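Tautomerase (Advenella mimigardefordensis DPN7, PDB 6VVW) belongs to the tautomerase superfamily, whose members share a beta-alpha-beta architecture, and assembles here as a trimer. Local coordinates at residues T18-N23 with N85-T90; V27-L32 with P37-S42; N79-I84 with I99-I104. All blocks are in the same frame, centred on the assembly; numbering follows the deposited sequence.

Interaction 1 (T18-N23 with N85-T90); sequences TAFLQN and NKTAVT
Phe20 lays one edge of its ring against the backbone of Ala88. Its CD1 lies 4.1 Å from Ala88 CA, which sits near the plane of the ring. Phe20 CE1 is 4.3 Å from Ala88 CB.

Thr87, just before Ala88, points at the segment 18-23. Its methyl makes most of the contact. With chi1 at -68°, OG1 stands beside the backbone N and is hydrogen-bonded to Ala83 O, one turn back in its own helix. This leaves CG2 anti to the backbone N, facing Phe20 O and Asn23. The methyl lies 4.0 Å from Phe20 O, and Thr87 CG2 is 4.1 Å from Asn23 CB. Thr87 OG1 also comes near Asn23 O, at 4.0 Å, too far for a bond.

The two helices, 16-30 and 74-92, run nearly antiparallel here. Their local axes make an angle of 162° and approach to 9.3 Å. Around this contact, Phe20 also packs on Leu92, and Ala88 rests on Ile99 of the strand 99-106. Leu21 meets Ile41 and Leu43 of the strand 40-43.

No hydrogen bond joins the two segments, and the threonine hydroxyl is satisfied within its own helix. The fit between the helices should therefore depend here on shape and burial, and not on the direction of polar bonds.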
ATOM      1  N   THR A  18      -6.998  -9.643 -16.663  1.00 25.19           N
ATOM      2  CA  THR A  18      -5.802  -9.939 -17.436  1.00 25.48           C
ATOM      3  C   THR A  18      -5.498  -8.835 -18.439  1.00 25.19           C
ATOM      4  O   THR A  18      -4.465  -8.160 -18.334  1.00 29.49           O
ATOM      5  CB  THR A  18      -5.950 -11.280 -18.167  1.00 26.42           C
ATOM      6  OG1 THR A  18      -5.710 -12.338 -17.238  1.00 26.98           O
ATOM      7  CG2 THR A  18      -4.959 -11.404 -19.305  1.00 26.91           C
ATOM      8  N   ALA A  19      -6.384  -8.616 -19.408  1.00 24.83           N
ATOM      9  CA  ALA A  19      -6.129  -7.582 -20.398  1.00 24.65           C
ATOM     10  C   ALA A  19      -5.943  -6.226 -19.739  1.00 28.05           C
ATOM     11  O   ALA A  19      -5.148  -5.407 -20.219  1.00 30.51           O
ATOM     12  CB  ALA A  19      -7.263  -7.542 -21.407  1.00 29.02           C
ATOM     13  N   PHE A  20      -6.634  -5.981 -18.624  1.00 25.12           N
ATOM     14  CA  PHE A  20      -6.429  -4.732 -17.908  1.00 23.48           C
ATOM     15  C   PHE A  20      -4.974  -4.569 -17.516  1.00 21.15           C
ATOM     16  O   PHE A  20      -4.390  -3.496 -17.674  1.00 21.23           O
ATOM     17  CB  PHE A  20      -7.308  -4.684 -16.672  1.00 22.33           C
ATOM     18  CG  PHE A  20      -6.708  -3.900 -15.541  1.00 21.42           C
ATOM     19  CD1 PHE A  20      -6.947  -2.548 -15.424  1.00 20.40           C
ATOM     20  CD2 PHE A  20      -5.926  -4.522 -14.587  1.00 21.36           C
ATOM     21  CE1 PHE A  20      -6.419  -1.831 -14.393  1.00 15.35           C
ATOM     22  CE2 PHE A  20      -5.386  -3.811 -13.564  1.00 18.81           C
ATOM     23  CZ  PHE A  20      -5.637  -2.454 -13.467  1.00 20.33           C
ATOM     24  N   LEU A  21      -4.367  -5.617 -16.986  1.00 19.87           N
ATOM     25  CA  LEU A  21      -2.971  -5.482 -16.633  1.00 18.24           C
ATOM     26  C   LEU A  21      -2.125  -5.372 -17.878  1.00 21.39           C
ATOM     27  O   LEU A  21      -1.037  -4.783 -17.843  1.00 27.91           O
ATOM     28  CB  LEU A  21      -2.503  -6.657 -15.781  1.00 20.77           C
ATOM     29  CG  LEU A  21      -3.182  -7.222 -14.531  1.00 22.83           C
ATOM     30  CD1 LEU A  21      -2.867  -8.729 -14.434  1.00 19.02           C
ATOM     31  CD2 LEU A  21      -2.775  -6.505 -13.244  1.00 17.41           C
ATOM     32  N   GLN A  22      -2.617  -5.889 -18.999  1.00 21.73           N
ATOM     33  CA  GLN A  22      -1.780  -5.917 -20.189  1.00 21.64           C
ATOM     34  C   GLN A  22      -1.681  -4.539 -20.825  1.00 24.77           C
ATOM     35  O   GLN A  22      -0.586  -4.066 -21.155  1.00 25.53           O
ATOM     36  CB  GLN A  22      -2.320  -6.951 -21.174  1.00 23.28           C
ATOM     37  CG  GLN A  22      -2.278  -8.384 -20.603  1.00 23.67           C
ATOM     38  CD  GLN A  22      -1.878  -9.433 -21.626  1.00 20.01           C
ATOM     39  OE1 GLN A  22      -2.635  -9.740 -22.546  1.00 20.89           O
ATOM     40  NE2 GLN A  22      -0.679  -9.983 -21.472  1.00 16.87           N
ATOM     41  N   ASN A  23      -2.810  -3.876 -20.999  1.00 22.01           N
ATOM     42  CA  ASN A  23      -2.743  -2.510 -21.472  1.00 22.45           C
ATOM     43  C   ASN A  23      -2.459  -1.532 -20.348  1.00 22.07           C
ATOM     44  O   ASN A  23      -2.239  -0.354 -20.608  1.00 22.86           O
ATOM     45  CB  ASN A  23      -4.044  -2.149 -22.179  1.00 24.09           C
ATOM     46  CG  ASN A  23      -4.654  -3.333 -22.903  1.00 21.15           C
ATOM     47  OD1 ASN A  23      -3.958  -4.079 -23.574  1.00 21.14           O
ATOM     48  ND2 ASN A  23      -5.957  -3.508 -22.763  1.00 20.78           N
ATOM     49  N   ASN A  85      -7.073   5.690 -16.010  1.00 22.45           N
ATOM     50  CA  ASN A  85      -8.516   5.661 -15.821  1.00 19.24           C
ATOM     51  C   ASN A  85      -9.215   5.184 -17.092  1.00 21.47           C
ATOM     52  O   ASN A  85     -10.195   4.437 -17.021  1.00 25.97           O
ATOM     53  CB  ASN A  85      -9.002   7.046 -15.388  1.00 20.10           C
ATOM     54  CG  ASN A  85     -10.496   7.122 -15.203  1.00 18.02           C
ATOM     55  OD1 ASN A  85     -11.241   7.246 -16.169  1.00 19.79           O
ATOM     56  ND2 ASN A  85     -10.942   7.094 -13.955  1.00 16.72           N
ATOM     57  N   LYS A  86      -8.715   5.582 -18.267  1.00 20.08           N
ATOM     58  CA  LYS A  86      -9.299   5.107 -19.517  1.00 19.48           C
ATOM     59  C   LYS A  86      -9.244   3.590 -19.601  1.00 21.41           C
ATOM     60  O   LYS A  86     -10.244   2.936 -19.906  1.00 23.50           O
ATOM     61  CB  LYS A  86      -8.572   5.729 -20.708  1.00 23.36           C
ATOM     62  CG  LYS A  86      -9.136   5.349 -22.079  1.00 19.65           C
ATOM     63  CD  LYS A  86      -9.511   6.587 -22.867  1.00 19.30           C
ATOM     64  CE  LYS A  86     -10.807   7.175 -22.313  1.00 25.15           C
ATOM     65  NZ  LYS A  86     -11.328   8.372 -23.029  1.00 20.54           N
ATOM     66  N   THR A  87      -8.077   3.013 -19.329  1.00 22.49           N
ATOM     67  CA  THR A  87      -7.893   1.569 -19.444  1.00 22.35           C
ATOM     68  C   THR A  87      -8.691   0.830 -18.384  1.00 22.35           C
ATOM     69  O   THR A  87      -9.385  -0.156 -18.678  1.00 21.75           O
ATOM     70  CB  THR A  87      -6.404   1.236 -19.321  1.00 21.58           C
ATOM     71  OG1 THR A  87      -5.709   1.728 -20.467  1.00 21.55           O
ATOM     72  CG2 THR A  87      -6.172  -0.260 -19.214  1.00 20.71           C
ATOM     73  N   ALA A  88      -8.580   1.284 -17.132  1.00 22.81           N
ATOM     74  CA  ALA A  88      -9.345   0.685 -16.054  1.00 18.92           C
ATOM     75  C   ALA A  88     -10.815   0.638 -16.403  1.00 22.49           C
ATOM     76  O   ALA A  88     -11.489  -0.373 -16.177  1.00 24.44           O
ATOM     77  CB  ALA A  88      -9.136   1.472 -14.768  1.00 17.84           C
ATOM     78  N   VAL A  89     -11.334   1.725 -16.958  1.00 20.26           N
ATOM     79  CA  VAL A  89     -12.726   1.731 -17.372  1.00 21.82           C
ATOM     80  C   VAL A  89     -12.959   0.703 -18.474  1.00 24.63           C
ATOM     81  O   VAL A  89     -13.814  -0.183 -18.346  1.00 26.01           O
ATOM     82  CB  VAL A  89     -13.141   3.139 -17.816  1.00 19.49           C
ATOM     83  CG1 VAL A  89     -14.411   3.063 -18.611  1.00 22.46           C
ATOM     84  CG2 VAL A  89     -13.344   4.006 -16.618  1.00 18.08           C
ATOM     85  N   THR A  90     -12.204   0.809 -19.577  1.00 24.83           N
ATOM     86  CA  THR A  90     -12.472  -0.021 -20.749  1.00 21.69           C
ATOM     87  C   THR A  90     -12.522  -1.489 -20.376  1.00 24.79           C
ATOM     88  O   THR A  90     -13.495  -2.186 -20.679  1.00 26.13           O
ATOM     89  CB  THR A  90     -11.414   0.195 -21.841  1.00 21.44           C
ATOM     90  OG1 THR A  90     -10.110  -0.006 -21.296  1.00 22.97           O
ATOM     91  CG2 THR A  90     -11.497   1.593 -22.439  1.00 24.83           C
TER

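Interaction 2 (V27-L32 with P37-S42); sequences VIEQTL and PSIRIS
Ile28 packs against Ile39 and Ile41, and these three branched side chains make most of the contact. Ile28 and Ile39 lie alongside each other, running opposite ways. Their branch methyls meet closely. Ile28 CG2 is 3.5 Å from Ile39 CG2, closer than two methyls normally sit. The same Ile28 methyl also touches the other branch of Ile39, at 3.5 Å from its CD1. Both branches of Ile28 press on Ile39, because Ile28 CD1 is likewise 3.5 Å from Ile39 CG2. The first torsion of Ile28 spreads the two branches. CG2 is anti to the backbone N, while CG1 is anti to the carbonyl carbon, chi1 -72°. CD1, on the CG1 branch, also reaches Ile41. There the two side chains meet tip to tip, with Ile28 CD1 3.7 Å from Ile41 CD1. The same Ile28 CD1 is 4.0 Å from Ile41 CG1. Glu29 adds a smaller touch. Its backbone N is 3.9 Å from Ile39 CD1, and its CG lies 4.2 Å from that same Ile39 methyl.

In the next shell, Pro2 touches Ile28 and Ile39, and Leu4 of the strand 3-8 meets Ile28 and Ile41. Leu21, Ala24 and Thr25 of the helix 16-30 also pack on Ile41. The CB of Arg40 is directed away from the helix; its NH2 bonds Cys98 O of the second subunit, where residues Arg40 to Ser42 continue the sheet by antiparallel pairing.

Helix 16-30 and the chain leading into strand 40-43 belong to one beta-alpha-beta unit, which starts with strand 3-8. The contact is part of the beta-alpha-beta crossover packing on which the tautomerase (MIF) fold is built.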
ATOM      1  N   VAL A  27       0.189   0.916 -21.369  1.00 23.03           N
ATOM      2  CA  VAL A  27      -0.093   2.329 -21.157  1.00 21.63           C
ATOM      3  C   VAL A  27       0.948   2.939 -20.233  1.00 26.28           C
ATOM      4  O   VAL A  27       1.212   4.152 -20.311  1.00 27.36           O
ATOM      5  CB  VAL A  27      -1.519   2.522 -20.600  1.00 22.56           C
ATOM      6  CG1 VAL A  27      -1.642   3.779 -19.766  1.00 24.46           C
ATOM      7  CG2 VAL A  27      -2.526   2.590 -21.716  1.00 24.79           C
ATOM      8  N   ILE A  28       1.591   2.125 -19.393  1.00 22.78           N
ATOM      9  CA  ILE A  28       2.636   2.668 -18.541  1.00 22.55           C
ATOM     10  C   ILE A  28       3.890   2.959 -19.357  1.00 24.68           C
ATOM     11  O   ILE A  28       4.548   3.984 -19.151  1.00 27.92           O
ATOM     12  CB  ILE A  28       2.912   1.744 -17.354  1.00 20.99           C
ATOM     13  CG1 ILE A  28       1.742   1.830 -16.390  1.00 20.66           C
ATOM     14  CG2 ILE A  28       4.106   2.231 -16.629  1.00 22.66           C
ATOM     15  CD1 ILE A  28       1.985   1.161 -15.107  1.00 20.89           C
ATOM     16  N   GLU A  29       4.227   2.100 -20.319  1.00 21.45           N
ATOM     17  CA  GLU A  29       5.190   2.521 -21.325  1.00 20.73           C
ATOM     18  C   GLU A  29       4.670   3.740 -22.070  1.00 25.20           C
ATOM     19  O   GLU A  29       5.326   4.784 -22.133  1.00 26.68           O
ATOM     20  CB  GLU A  29       5.453   1.432 -22.350  1.00 21.64           C
ATOM     21  CG  GLU A  29       5.350   0.010 -21.934  1.00 23.82           C
ATOM     22  CD  GLU A  29       5.148  -0.854 -23.163  1.00 26.78           C
ATOM     23  OE1 GLU A  29       4.072  -0.736 -23.782  1.00 23.45           O
ATOM     24  OE2 GLU A  29       6.094  -1.588 -23.555  1.00 29.89           O
ATOM     25  N   GLN A  30       3.480   3.613 -22.652  1.00 25.11           N
ATOM     26  CA  GLN A  30       2.903   4.649 -23.498  1.00 25.68           C
ATOM     27  C   GLN A  30       2.861   5.996 -22.795  1.00 25.60           C
ATOM     28  O   GLN A  30       2.602   7.027 -23.428  1.00 24.47           O
ATOM     29  CB  GLN A  30       1.495   4.244 -23.933  1.00 23.96           C
ATOM     30  CG  GLN A  30       1.432   3.531 -25.266  1.00 22.11           C
ATOM     31  CD  GLN A  30       0.028   3.471 -25.792  1.00 19.06           C
ATOM     32  OE1 GLN A  30      -0.925   3.767 -25.079  1.00 23.20           O
ATOM     33  NE2 GLN A  30      -0.114   3.117 -27.055  1.00 21.71           N
ATOM     34  N   THR A  31       3.110   5.990 -21.487  1.00 26.66           N
ATOM     35  CA  THR A  31       3.115   7.179 -20.638  1.00 26.93           C
ATOM     36  C   THR A  31       4.527   7.615 -20.275  1.00 26.06           C
ATOM     37  O   THR A  31       4.798   7.948 -19.120  1.00 21.21           O
ATOM     38  CB  THR A  31       2.304   6.911 -19.384  1.00 26.69           C
ATOM     39  OG1 THR A  31       2.540   5.552 -18.989  1.00 23.63           O
ATOM     40  CG2 THR A  31       0.812   7.141 -19.659  1.00 25.50           C
ATOM     41  N   LEU A  32       5.436   7.561 -21.259  1.00 25.97           N
ATOM     42  CA  LEU A  32       6.807   8.071 -21.216  1.00 27.41           C
ATOM     43  C   LEU A  32       7.657   7.492 -20.089  1.00 24.32           C
ATOM     44  O   LEU A  32       7.186   7.287 -18.964  1.00 25.74           O
ATOM     45  CB  LEU A  32       6.800   9.605 -21.135  1.00 24.34           C
ATOM     46  CG  LEU A  32       6.711  10.389 -22.455  1.00 23.88           C
ATOM     47  CD1 LEU A  32       5.881  11.673 -22.300  1.00 22.33           C
ATOM     48  CD2 LEU A  32       8.084  10.720 -23.020  1.00 20.96           C
ATOM     49  N   PRO A  37      11.161  -3.352 -18.238  1.00 21.09           N
ATOM     50  CA  PRO A  37      11.571  -4.095 -17.034  1.00 15.78           C
ATOM     51  C   PRO A  37      11.369  -3.368 -15.722  1.00 19.75           C
ATOM     52  O   PRO A  37      11.460  -3.973 -14.649  1.00 21.18           O
ATOM     53  CB  PRO A  37      13.063  -4.344 -17.268  1.00 19.68           C
ATOM     54  CG  PRO A  37      13.245  -4.242 -18.727  1.00 20.16           C
ATOM     55  CD  PRO A  37      12.271  -3.231 -19.200  1.00 20.61           C
ATOM     56  N   SER A  38      11.104  -2.066 -15.804  1.00 21.10           N
ATOM     57  CA  SER A  38      10.918  -1.233 -14.625  1.00 18.41           C
ATOM     58  C   SER A  38       9.504  -1.315 -14.080  1.00 19.65           C
ATOM     59  O   SER A  38       9.289  -1.161 -12.873  1.00 21.35           O
ATOM     60  CB  SER A  38      11.241   0.211 -14.984  1.00 22.69           C
ATOM     61  OG  SER A  38      10.738   0.499 -16.282  1.00 22.50           O
ATOM     62  N   ILE A  39       8.563  -1.537 -14.920  1.00 20.25           N
ATOM     63  CA  ILE A  39       7.171  -1.511 -14.522  1.00 19.84           C
ATOM     64  C   ILE A  39       6.780  -2.877 -14.014  1.00 20.71           C
ATOM     65  O   ILE A  39       7.248  -3.901 -14.515  1.00 23.58           O
ATOM     66  CB  ILE A  39       6.284  -1.100 -15.703  1.00 20.10           C
ATOM     67  CG1 ILE A  39       6.911   0.097 -16.428  1.00 21.76           C
ATOM     68  CG2 ILE A  39       4.876  -0.838 -15.209  1.00 23.16           C
ATOM     69  CD1 ILE A  39       6.631   0.151 -17.917  1.00 22.67           C
ATOM     70  N   ARG A  40       5.932  -2.891 -12.998  1.00 20.80           N
ATOM     71  CA  ARG A  40       5.155  -4.060 -12.649  1.00 18.55           C
ATOM     72  C   ARG A  40       3.776  -3.575 -12.255  1.00 19.19           C
ATOM     73  O   ARG A  40       3.566  -2.390 -12.004  1.00 21.62           O
ATOM     74  CB  ARG A  40       5.806  -4.885 -11.520  1.00 21.86           C
ATOM     75  CG  ARG A  40       6.704  -4.097 -10.599  1.00 19.71           C
ATOM     76  CD  ARG A  40       7.255  -4.938  -9.460  1.00 18.84           C
ATOM     77  NE  ARG A  40       8.444  -5.678  -9.870  1.00 17.85           N
ATOM     78  CZ  ARG A  40       9.112  -6.544  -9.108  1.00 18.99           C
ATOM     79  NH1 ARG A  40       8.727  -6.828  -7.870  1.00 19.89           N
ATOM     80  NH2 ARG A  40      10.170  -7.156  -9.605  1.00 17.79           N
ATOM     81  N   ILE A  41       2.816  -4.487 -12.253  1.00 18.65           N
ATOM     82  CA  ILE A  41       1.457  -4.155 -11.849  1.00 19.34           C
ATOM     83  C   ILE A  41       0.896  -5.355 -11.129  1.00 18.38           C
ATOM     84  O   ILE A  41       1.035  -6.485 -11.603  1.00 20.60           O
ATOM     85  CB  ILE A  41       0.562  -3.796 -13.046  1.00 19.83           C
ATOM     86  CG1 ILE A  41       1.024  -2.490 -13.679  1.00 21.09           C
ATOM     87  CG2 ILE A  41      -0.864  -3.674 -12.591  1.00 17.20           C
ATOM     88  CD1 ILE A  41       0.607  -2.315 -15.107  1.00 21.59           C
ATOM     89  N   SER A  42       0.254  -5.123  -9.995  1.00 19.30           N
ATOM     90  CA  SER A  42      -0.322  -6.198  -9.203  1.00 18.10           C
ATOM     91  C   SER A  42      -1.789  -5.899  -8.954  1.00 17.86           C
ATOM     92  O   SER A  42      -2.120  -4.821  -8.456  1.00 21.23           O
ATOM     93  CB  SER A  42       0.415  -6.336  -7.883  1.00 20.87           C
ATOM     94  OG  SER A  42      -0.227  -5.586  -6.869  1.00 18.96           O
TER

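Interaction 3 (N79-I84 with I99-I104); sequences NFLAAI and IRTMLI
This is a buried apolar contact between a helix and the sheet it covers. The helix 74-92 lies over the strand 99-106, an outer strand of the four-stranded sheet within this chain. Leu81 carries the helix side. Its side chain and that of Leu103 reach toward each other, tip to tip. Leu81 CD2 lies over the isopropyl group of Leu103 and touches its CG and both methyls. The distances from Leu81 CD2 are 3.4 Å to Leu103 CD1, 3.5 Å to Leu103 CG and 3.6 Å to Leu103 CD2. The first of these is short for two methyls.

The same Leu81 methyl has a second neighbour. Thr101 presents CB and CG2 to it, with Thr101 CG2 3.8 Å from Leu81 CD2.

Thr101 also packs on Ile64 of the strand 62-69, and Leu103 on Lys77. Leu81 meets Gly116 of the third subunit. Thr101 and Met102 pair antiparallel with a strand of that subunit, which extends the sheet.

The helix and strand complete the beta-alpha-beta unit formed by strand 62-69, helix 74-92 and strand 99-106, the second such unit of this tautomerase fold.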
ATOM      1  N   ASN A  79      -0.919  12.623 -17.334  1.00 20.89           N
ATOM      2  CA  ASN A  79      -1.267  11.844 -18.503  1.00 18.71           C
ATOM      3  C   ASN A  79      -1.521  10.394 -18.141  1.00 20.26           C
ATOM      4  O   ASN A  79      -2.521   9.813 -18.592  1.00 21.00           O
ATOM      5  CB  ASN A  79      -0.167  11.966 -19.556  1.00 22.71           C
ATOM      6  CG  ASN A  79      -0.292  13.235 -20.372  1.00 22.58           C
ATOM      7  OD1 ASN A  79      -0.887  14.218 -19.924  1.00 24.79           O
ATOM      8  ND2 ASN A  79       0.251  13.220 -21.585  1.00 19.99           N
ATOM      9  N   PHE A  80      -0.627   9.815 -17.331  1.00 22.57           N
ATOM     10  CA  PHE A  80      -0.886   8.551 -16.656  1.00 21.24           C
ATOM     11  C   PHE A  80      -2.318   8.473 -16.180  1.00 20.21           C
ATOM     12  O   PHE A  80      -3.057   7.545 -16.516  1.00 20.67           O
ATOM     13  CB  PHE A  80       0.006   8.392 -15.434  1.00 17.36           C
ATOM     14  CG  PHE A  80       1.396   7.989 -15.727  1.00 20.64           C
ATOM     15  CD1 PHE A  80       2.302   8.901 -16.225  1.00 23.19           C
ATOM     16  CD2 PHE A  80       1.827   6.724 -15.437  1.00 18.83           C
ATOM     17  CE1 PHE A  80       3.604   8.541 -16.452  1.00 19.60           C
ATOM     18  CE2 PHE A  80       3.129   6.355 -15.666  1.00 20.62           C
ATOM     19  CZ  PHE A  80       4.022   7.260 -16.178  1.00 22.12           C
ATOM     20  N   LEU A  81      -2.703   9.444 -15.356  1.00 19.07           N
ATOM     21  CA  LEU A  81      -4.005   9.387 -14.704  1.00 18.32           C
ATOM     22  C   LEU A  81      -5.139   9.246 -15.712  1.00 20.12           C
ATOM     23  O   LEU A  81      -6.076   8.465 -15.501  1.00 21.98           O
ATOM     24  CB  LEU A  81      -4.190  10.633 -13.836  1.00 17.23           C
ATOM     25  CG  LEU A  81      -3.004  10.825 -12.899  1.00 17.43           C
ATOM     26  CD1 LEU A  81      -3.176  12.012 -11.960  1.00 15.90           C
ATOM     27  CD2 LEU A  81      -2.816   9.552 -12.130  1.00 19.87           C
ATOM     28  N   ALA A  82      -5.058   9.974 -16.825  1.00 19.97           N
ATOM     29  CA  ALA A  82      -6.152   9.991 -17.789  1.00 18.41           C
ATOM     30  C   ALA A  82      -6.193   8.710 -18.615  1.00 20.19           C
ATOM     31  O   ALA A  82      -7.266   8.128 -18.828  1.00 22.47           O
ATOM     32  CB  ALA A  82      -6.012  11.213 -18.693  1.00 22.19           C
ATOM     33  N   ALA A  83      -5.035   8.246 -19.092  1.00 18.74           N
ATOM     34  CA  ALA A  83      -5.056   7.020 -19.882  1.00 17.22           C
ATOM     35  C   ALA A  83      -5.305   5.794 -19.018  1.00 21.05           C
ATOM     36  O   ALA A  83      -5.827   4.796 -19.511  1.00 23.50           O
ATOM     37  CB  ALA A  83      -3.753   6.851 -20.648  1.00 18.88           C
ATOM     38  N   ILE A  84      -4.940   5.846 -17.738  1.00 21.94           N
ATOM     39  CA  ILE A  84      -5.024   4.685 -16.856  1.00 20.10           C
ATOM     40  C   ILE A  84      -6.416   4.558 -16.269  1.00 22.79           C
ATOM     41  O   ILE A  84      -6.907   3.438 -16.044  1.00 19.12           O
ATOM     42  CB  ILE A  84      -3.947   4.784 -15.763  1.00 19.72           C
ATOM     43  CG1 ILE A  84      -2.632   4.175 -16.231  1.00 20.79           C
ATOM     44  CG2 ILE A  84      -4.371   4.102 -14.511  1.00 20.62           C
ATOM     45  CD1 ILE A  84      -1.425   4.720 -15.490  1.00 22.72           C
ATOM     46  N   ILE A  99     -12.384   5.322  -9.829  1.00 17.86           N
ATOM     47  CA  ILE A  99     -10.978   4.955  -9.771  1.00 17.94           C
ATOM     48  C   ILE A  99     -10.212   6.046  -9.042  1.00 18.70           C
ATOM     49  O   ILE A  99     -10.246   7.213  -9.439  1.00 20.93           O
ATOM     50  CB  ILE A  99     -10.418   4.734 -11.176  1.00 20.13           C
ATOM     51  CG1 ILE A  99     -10.983   3.412 -11.735  1.00 17.66           C
ATOM     52  CG2 ILE A  99      -8.889   4.766 -11.134  1.00 14.51           C
ATOM     53  CD1 ILE A  99     -11.646   3.530 -13.093  1.00 18.28           C
ATOM     54  N   ARG A 100      -9.539   5.682  -7.969  1.00 16.70           N
ATOM     55  CA  ARG A 100      -8.720   6.626  -7.240  1.00 15.76           C
ATOM     56  C   ARG A 100      -7.279   6.223  -7.453  1.00 17.36           C
ATOM     57  O   ARG A 100      -6.833   5.209  -6.921  1.00 18.27           O
ATOM     58  CB  ARG A 100      -9.078   6.640  -5.766  1.00 14.82           C
ATOM     59  CG  ARG A 100     -10.383   7.252  -5.550  1.00 15.78           C
ATOM     60  CD  ARG A 100     -10.492   8.514  -6.369  1.00 15.59           C
ATOM     61  NE  ARG A 100     -11.562   9.346  -5.851  1.00 16.35           N
ATOM     62  CZ  ARG A 100     -12.703   9.580  -6.485  1.00 15.11           C
ATOM     63  NH1 ARG A 100     -12.922   9.064  -7.676  1.00 17.41           N
ATOM     64  NH2 ARG A 100     -13.628  10.336  -5.921  1.00 16.64           N
ATOM     65  N   THR A 101      -6.556   7.002  -8.232  1.00 15.78           N
ATOM     66  CA  THR A 101      -5.138   6.772  -8.414  1.00 17.59           C
ATOM     67  C   THR A 101      -4.351   7.675  -7.481  1.00 18.79           C
ATOM     68  O   THR A 101      -4.849   8.681  -6.978  1.00 18.87           O
ATOM     69  CB  THR A 101      -4.743   7.014  -9.860  1.00 16.50           C
ATOM     70  OG1 THR A 101      -5.764   6.465 -10.688  1.00 14.33           O
ATOM     71  CG2 THR A 101      -3.445   6.331 -10.184  1.00 14.76           C
ATOM     72  N   MET A 102      -3.110   7.293  -7.251  1.00 18.25           N
ATOM     73  CA  MET A 102      -2.316   7.869  -6.180  1.00 18.43           C
ATOM     74  C   MET A 102      -0.865   7.781  -6.639  1.00 18.83           C
ATOM     75  O   MET A 102      -0.268   6.702  -6.597  1.00 15.03           O
ATOM     76  CB  MET A 102      -2.543   7.114  -4.879  1.00 19.48           C
ATOM     77  CG  MET A 102      -3.892   7.329  -4.214  1.00 19.70           C
ATOM     78  SD  MET A 102      -5.222   6.380  -4.939  1.00 28.58           S
ATOM     79  CE  MET A 102      -4.412   4.789  -4.909  1.00 24.55           C
ATOM     80  N   LEU A 103      -0.330   8.898  -7.127  1.00 18.81           N
ATOM     81  CA  LEU A 103       0.985   8.923  -7.755  1.00 16.18           C
ATOM     82  C   LEU A 103       2.029   9.271  -6.711  1.00 17.02           C
ATOM     83  O   LEU A 103       1.934  10.312  -6.048  1.00 16.01           O
ATOM     84  CB  LEU A 103       1.018   9.925  -8.895  1.00 19.56           C
ATOM     85  CG  LEU A 103      -0.053   9.665  -9.930  1.00 18.04           C
ATOM     86  CD1 LEU A 103       0.239  10.565 -11.073  1.00 15.35           C
ATOM     87  CD2 LEU A 103       0.027   8.220 -10.348  1.00 18.40           C
ATOM     88  N   ILE A 104       2.995   8.378  -6.537  1.00 14.97           N
ATOM     89  CA  ILE A 104       3.949   8.446  -5.442  1.00 14.70           C
ATOM     90  C   ILE A 104       5.322   8.433  -6.076  1.00 16.08           C
ATOM     91  O   ILE A 104       5.757   7.404  -6.606  1.00 18.88           O
ATOM     92  CB  ILE A 104       3.788   7.283  -4.460  1.00 14.98           C
ATOM     93  CG1 ILE A 104       2.321   6.890  -4.336  1.00 13.30           C
ATOM     94  CG2 ILE A 104       4.349   7.663  -3.114  1.00 16.95           C
ATOM     95  CD1 ILE A 104       1.873   6.637  -2.933  1.00 15.41           C
TER

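How the interactions relate
The three contacts lie with their centres 12 Å apart in each pairing. Interaction 1 joins the helices 16-30 and 74-92. Interaction 2 shares the first of these helices and interaction 3 the second. Along the chain interaction 2 falls between the two segments of interaction 1, while interactions 1 and 3 alternate. Interaction 2 closes before interaction 3 opens. Each of these two lies within one beta-alpha-beta unit, and interaction 1 bridges the units. Val27 packs on Ile84 and Ala83, joining interactions 2 and 3 directly. The outer strands 40-43 and 99-106 pair with different neighbouring subunits, so the sheet is continued into both neighbours of the trimer.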